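Long-range contact in 2-oxoadipate dioxygenase/decarboxylase (PDB 6W1G), which uses iron(II) and dioxygen to decarboxylate and hydroxylate 2-oxoadipate to D-2-hydroxyglutarate in D-lysine catabolism: residues V75-L87 / L151-I165. Numbering follows the deposited sequence.
Sequences VGTAEELATIARL and LAKRQIFTSRALELI
Glu80 reaches from the first turn of its helix to Arg154, and its side chain is worth following outward. Glu80 CB lies 4.0 Å from Ile156 CD1, and CG rests against the same methyl. Beyond CG the chain runs extended (chi2 174°), carrying the carboxylate past Ile156 to the guanidinium, which grips it side-on. Arg154 NE meets Glu80 OE2 at 2.8 Å on the syn lone pair, while Arg154 NH2 gives Glu80 OE1 a nearly straight bond of 2.9 Å. The two flat groups are almost coplanar, 24° apart. OE1 also accepts from Gly76 N, just before the helix that Thr77 OG1 caps through Glu80 N; OE2 takes a bond from a water that also joins Arg154 O and Ile156 N. This buried carboxylate is thereby held against rotation, and the cation probably favours its ionised form.

Farther along, carbons lie over both faces of the Phe157 ring, each toward the rim: Ile156 CG1 on one, Thr83 CG2 on the other, in a CH-pi contact 3.7 Å from the Phe157 centroid. Leu87 CD1 approaches Phe157 CD1 to 4.0 Å, and Leu87 CB packs on Ile165 CD1. Ile165 CG2 lies over one face of the Arg86 guanidinium, toward its rim; Arg86 is salt-bridged to Glu169.

The connection between helices 141-153 and 159-171 thus runs along helix 78-90, whose place after strand 69-75, bearing metal ligand His70, and before strands 94-100, 108-114 and 127-133 is consistent with the beta-alpha-beta-beta-beta order of the glyoxalase clan. Leu81 turns away toward strand 127-133 and helix 424-433.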
# COMPACT_ATOMS: atom_id res chain seq x y z
N VAL A 75 3.27 3.05 -15.02
CA VAL A 75 4.01 2.64 -16.20
C VAL A 75 3.10 2.74 -17.40
O VAL A 75 1.87 2.86 -17.29
CB VAL A 75 4.64 1.24 -16.06
CG1 VAL A 75 5.66 1.24 -14.99
CG2 VAL A 75 3.58 0.17 -15.82
N GLY A 76 3.70 2.70 -18.59
CA GLY A 76 2.98 3.00 -19.80
C GLY A 76 2.74 1.86 -20.75
O GLY A 76 1.95 2.03 -21.68
N THR A 77 3.44 0.75 -20.61
CA THR A 77 3.31 -0.34 -21.56
C THR A 77 3.30 -1.68 -20.84
O THR A 77 3.78 -1.81 -19.71
CB THR A 77 4.48 -0.40 -22.58
OG1 THR A 77 5.64 -0.89 -21.90
CG2 THR A 77 4.73 0.93 -23.25
N ALA A 78 2.71 -2.67 -21.50
CA ALA A 78 2.70 -4.04 -20.99
C ALA A 78 4.12 -4.53 -20.69
O ALA A 78 4.36 -5.18 -19.66
CB ALA A 78 1.99 -4.99 -21.97
N GLU A 79 5.06 -4.26 -21.59
CA GLU A 79 6.43 -4.70 -21.39
C GLU A 79 7.03 -4.08 -20.12
O GLU A 79 7.76 -4.74 -19.37
CB GLU A 79 7.22 -4.33 -22.63
CG GLU A 79 6.80 -5.07 -23.95
CD GLU A 79 5.38 -4.83 -24.52
OE1 GLU A 79 4.80 -3.72 -24.44
OE2 GLU A 79 4.88 -5.78 -25.14
N GLU A 80 6.72 -2.79 -19.87
CA GLU A 80 7.19 -2.16 -18.64
C GLU A 80 6.60 -2.84 -17.40
O GLU A 80 7.30 -3.05 -16.41
CB GLU A 80 6.87 -0.66 -18.63
CG GLU A 80 7.75 0.14 -19.61
CD GLU A 80 7.39 1.60 -19.74
OE1 GLU A 80 6.43 2.06 -19.09
OE2 GLU A 80 8.09 2.28 -20.51
N LEU A 81 5.31 -3.15 -17.44
CA LEU A 81 4.68 -3.81 -16.30
C LEU A 81 5.27 -5.20 -16.06
O LEU A 81 5.58 -5.58 -14.92
CB LEU A 81 3.16 -3.90 -16.51
CG LEU A 81 2.39 -4.53 -15.35
CD1 LEU A 81 2.50 -3.73 -14.06
CD2 LEU A 81 0.94 -4.72 -15.75
N ALA A 82 5.44 -5.97 -17.13
CA ALA A 82 6.00 -7.31 -16.98
C ALA A 82 7.41 -7.27 -16.44
O ALA A 82 7.80 -8.09 -15.61
CB ALA A 82 5.96 -8.05 -18.32
N THR A 83 8.21 -6.30 -16.91
CA THR A 83 9.58 -6.23 -16.44
C THR A 83 9.66 -5.74 -15.01
O THR A 83 10.47 -6.23 -14.20
CB THR A 83 10.39 -5.34 -17.39
OG1 THR A 83 10.35 -5.89 -18.70
CG2 THR A 83 11.83 -5.32 -16.95
N ILE A 84 8.80 -4.77 -14.66
CA ILE A 84 8.80 -4.33 -13.28
C ILE A 84 8.37 -5.43 -12.32
O ILE A 84 8.89 -5.49 -11.20
CB ILE A 84 8.05 -3.02 -13.15
CG1 ILE A 84 8.82 -2.19 -12.14
CG2 ILE A 84 6.72 -3.20 -12.91
CD1 ILE A 84 8.48 -0.79 -12.23
N ALA A 85 7.49 -6.35 -12.73
CA ALA A 85 7.20 -7.49 -11.89
C ALA A 85 8.44 -8.31 -11.62
O ALA A 85 8.66 -8.79 -10.51
CB ALA A 85 6.13 -8.35 -12.54
N ARG A 86 9.28 -8.50 -12.65
CA ARG A 86 10.53 -9.24 -12.46
C ARG A 86 11.49 -8.50 -11.53
O ARG A 86 12.18 -9.11 -10.73
CB ARG A 86 11.21 -9.51 -13.81
CG ARG A 86 10.40 -10.41 -14.70
CD ARG A 86 11.02 -10.45 -16.11
NE ARG A 86 12.37 -11.00 -16.08
CZ ARG A 86 13.41 -10.51 -16.73
NH1 ARG A 86 13.29 -9.41 -17.48
NH2 ARG A 86 14.59 -11.11 -16.60
N LEU A 87 11.57 -7.17 -11.67
CA LEU A 87 12.37 -6.35 -10.78
C LEU A 87 11.93 -6.52 -9.33
O LEU A 87 12.75 -6.74 -8.44
CB LEU A 87 12.24 -4.88 -11.23
CG LEU A 87 13.13 -3.85 -10.56
CD1 LEU A 87 13.40 -2.67 -11.50
CD2 LEU A 87 12.52 -3.38 -9.26
N LEU A 151 6.00 6.18 -25.83
CA LEU A 151 6.19 5.12 -24.86
C LEU A 151 6.92 3.94 -25.47
O LEU A 151 7.71 3.27 -24.79
CB LEU A 151 4.83 4.67 -24.32
CG LEU A 151 4.13 5.67 -23.41
CD1 LEU A 151 2.75 5.16 -23.10
CD2 LEU A 151 4.94 5.87 -22.15
N ALA A 152 6.68 3.68 -26.75
CA ALA A 152 7.20 2.47 -27.36
C ALA A 152 8.72 2.45 -27.31
O ALA A 152 9.33 1.40 -27.08
CB ALA A 152 6.72 2.39 -28.81
N LYS A 153 9.35 3.60 -27.52
CA LYS A 153 10.79 3.65 -27.66
C LYS A 153 11.57 3.99 -26.40
O LYS A 153 12.80 3.91 -26.42
CB LYS A 153 11.17 4.67 -28.73
CG LYS A 153 10.82 6.12 -28.36
CD LYS A 153 10.85 6.98 -29.62
CE LYS A 153 10.32 8.39 -29.39
NZ LYS A 153 9.83 8.99 -30.66
N ARG A 154 10.90 4.39 -25.32
CA ARG A 154 11.67 4.69 -24.12
C ARG A 154 12.14 3.39 -23.46
O ARG A 154 11.52 2.32 -23.61
CB ARG A 154 10.86 5.53 -23.15
CG ARG A 154 9.80 4.79 -22.36
CD ARG A 154 9.06 5.78 -21.47
NE ARG A 154 8.14 5.08 -20.59
CZ ARG A 154 7.41 5.65 -19.63
NH1 ARG A 154 7.52 6.95 -19.41
NH2 ARG A 154 6.59 4.91 -18.89
N GLN A 155 13.23 3.49 -22.70
CA GLN A 155 13.79 2.37 -21.95
C GLN A 155 13.96 2.78 -20.49
O GLN A 155 14.94 3.43 -20.13
CB GLN A 155 15.13 1.93 -22.51
CG GLN A 155 15.85 0.86 -21.65
CD GLN A 155 15.02 -0.40 -21.38
OE1 GLN A 155 14.39 -0.50 -20.33
NE2 GLN A 155 15.04 -1.36 -22.30
N ILE A 156 13.01 2.40 -19.64
CA ILE A 156 12.99 2.89 -18.27
C ILE A 156 13.93 2.16 -17.32
O ILE A 156 14.13 2.63 -16.20
CB ILE A 156 11.55 2.90 -17.73
CG1 ILE A 156 11.01 1.49 -17.50
CG2 ILE A 156 10.64 3.76 -18.63
CD1 ILE A 156 9.69 1.49 -16.77
N PHE A 157 14.49 1.03 -17.69
CA PHE A 157 15.39 0.26 -16.85
C PHE A 157 16.81 0.37 -17.36
O PHE A 157 17.05 0.31 -18.58
CB PHE A 157 15.02 -1.20 -16.88
CG PHE A 157 13.58 -1.46 -16.54
CD1 PHE A 157 13.11 -1.35 -15.25
CD2 PHE A 157 12.65 -1.73 -17.56
CE1 PHE A 157 11.75 -1.57 -14.97
CE2 PHE A 157 11.32 -1.95 -17.29
CZ PHE A 157 10.87 -1.88 -16.02
N THR A 158 17.76 0.53 -16.44
CA THR A 158 19.15 0.50 -16.86
C THR A 158 19.54 -0.90 -17.29
O THR A 158 18.99 -1.91 -16.84
CB THR A 158 20.11 0.99 -15.79
OG1 THR A 158 20.19 0.00 -14.76
CG2 THR A 158 19.69 2.34 -15.20
N SER A 159 20.51 -0.96 -18.20
CA SER A 159 20.99 -2.26 -18.64
C SER A 159 21.54 -3.08 -17.47
O SER A 159 21.35 -4.31 -17.44
CB SER A 159 22.05 -2.10 -19.73
OG SER A 159 21.46 -1.62 -20.92
N ARG A 160 22.22 -2.42 -16.52
CA ARG A 160 22.75 -3.15 -15.37
C ARG A 160 21.61 -3.72 -14.51
O ARG A 160 21.71 -4.86 -14.02
CB ARG A 160 23.68 -2.27 -14.54
CG ARG A 160 24.47 -3.03 -13.50
CD ARG A 160 25.62 -3.80 -14.16
NE ARG A 160 26.32 -4.61 -13.14
CZ ARG A 160 26.24 -5.93 -13.03
NH1 ARG A 160 25.55 -6.67 -13.91
NH2 ARG A 160 26.83 -6.51 -12.01
N ALA A 161 20.53 -2.96 -14.32
CA ALA A 161 19.40 -3.52 -13.59
C ALA A 161 18.89 -4.79 -14.27
O ALA A 161 18.60 -5.78 -13.61
CB ALA A 161 18.28 -2.49 -13.46
N LEU A 162 18.70 -4.73 -15.59
CA LEU A 162 18.19 -5.88 -16.32
C LEU A 162 19.13 -7.08 -16.21
O LEU A 162 18.68 -8.22 -16.05
CB LEU A 162 17.95 -5.49 -17.78
CG LEU A 162 16.86 -4.44 -17.99
CD1 LEU A 162 16.84 -4.03 -19.46
CD2 LEU A 162 15.49 -4.94 -17.52
N GLU A 163 20.44 -6.82 -16.23
CA GLU A 163 21.41 -7.90 -16.07
C GLU A 163 21.25 -8.57 -14.72
O GLU A 163 21.31 -9.79 -14.60
CB GLU A 163 22.82 -7.36 -16.22
CG GLU A 163 23.20 -6.96 -17.61
CD GLU A 163 24.51 -6.22 -17.70
OE1 GLU A 163 25.20 -5.93 -16.69
OE2 GLU A 163 24.85 -5.87 -18.85
N LEU A 164 21.10 -7.75 -13.65
CA LEU A 164 21.05 -8.32 -12.31
C LEU A 164 19.73 -9.03 -12.05
O LEU A 164 19.72 -10.05 -11.34
CB LEU A 164 21.31 -7.22 -11.29
CG LEU A 164 22.76 -6.76 -11.23
CD1 LEU A 164 22.90 -5.43 -10.49
CD2 LEU A 164 23.61 -7.84 -10.54
N ILE A 165 18.63 -8.59 -12.66
CA ILE A 165 17.36 -9.32 -12.60
C ILE A 165 17.53 -10.70 -13.23
O ILE A 165 17.16 -11.74 -12.66
CB ILE A 165 16.24 -8.54 -13.29
CG1 ILE A 165 15.94 -7.25 -12.52
CG2 ILE A 165 14.99 -9.37 -13.39
CD1 ILE A 165 15.07 -6.28 -13.28
O HOH W 1 10.78 1.12 -21.08
O HOH W 2 16.39 -9.04 -17.44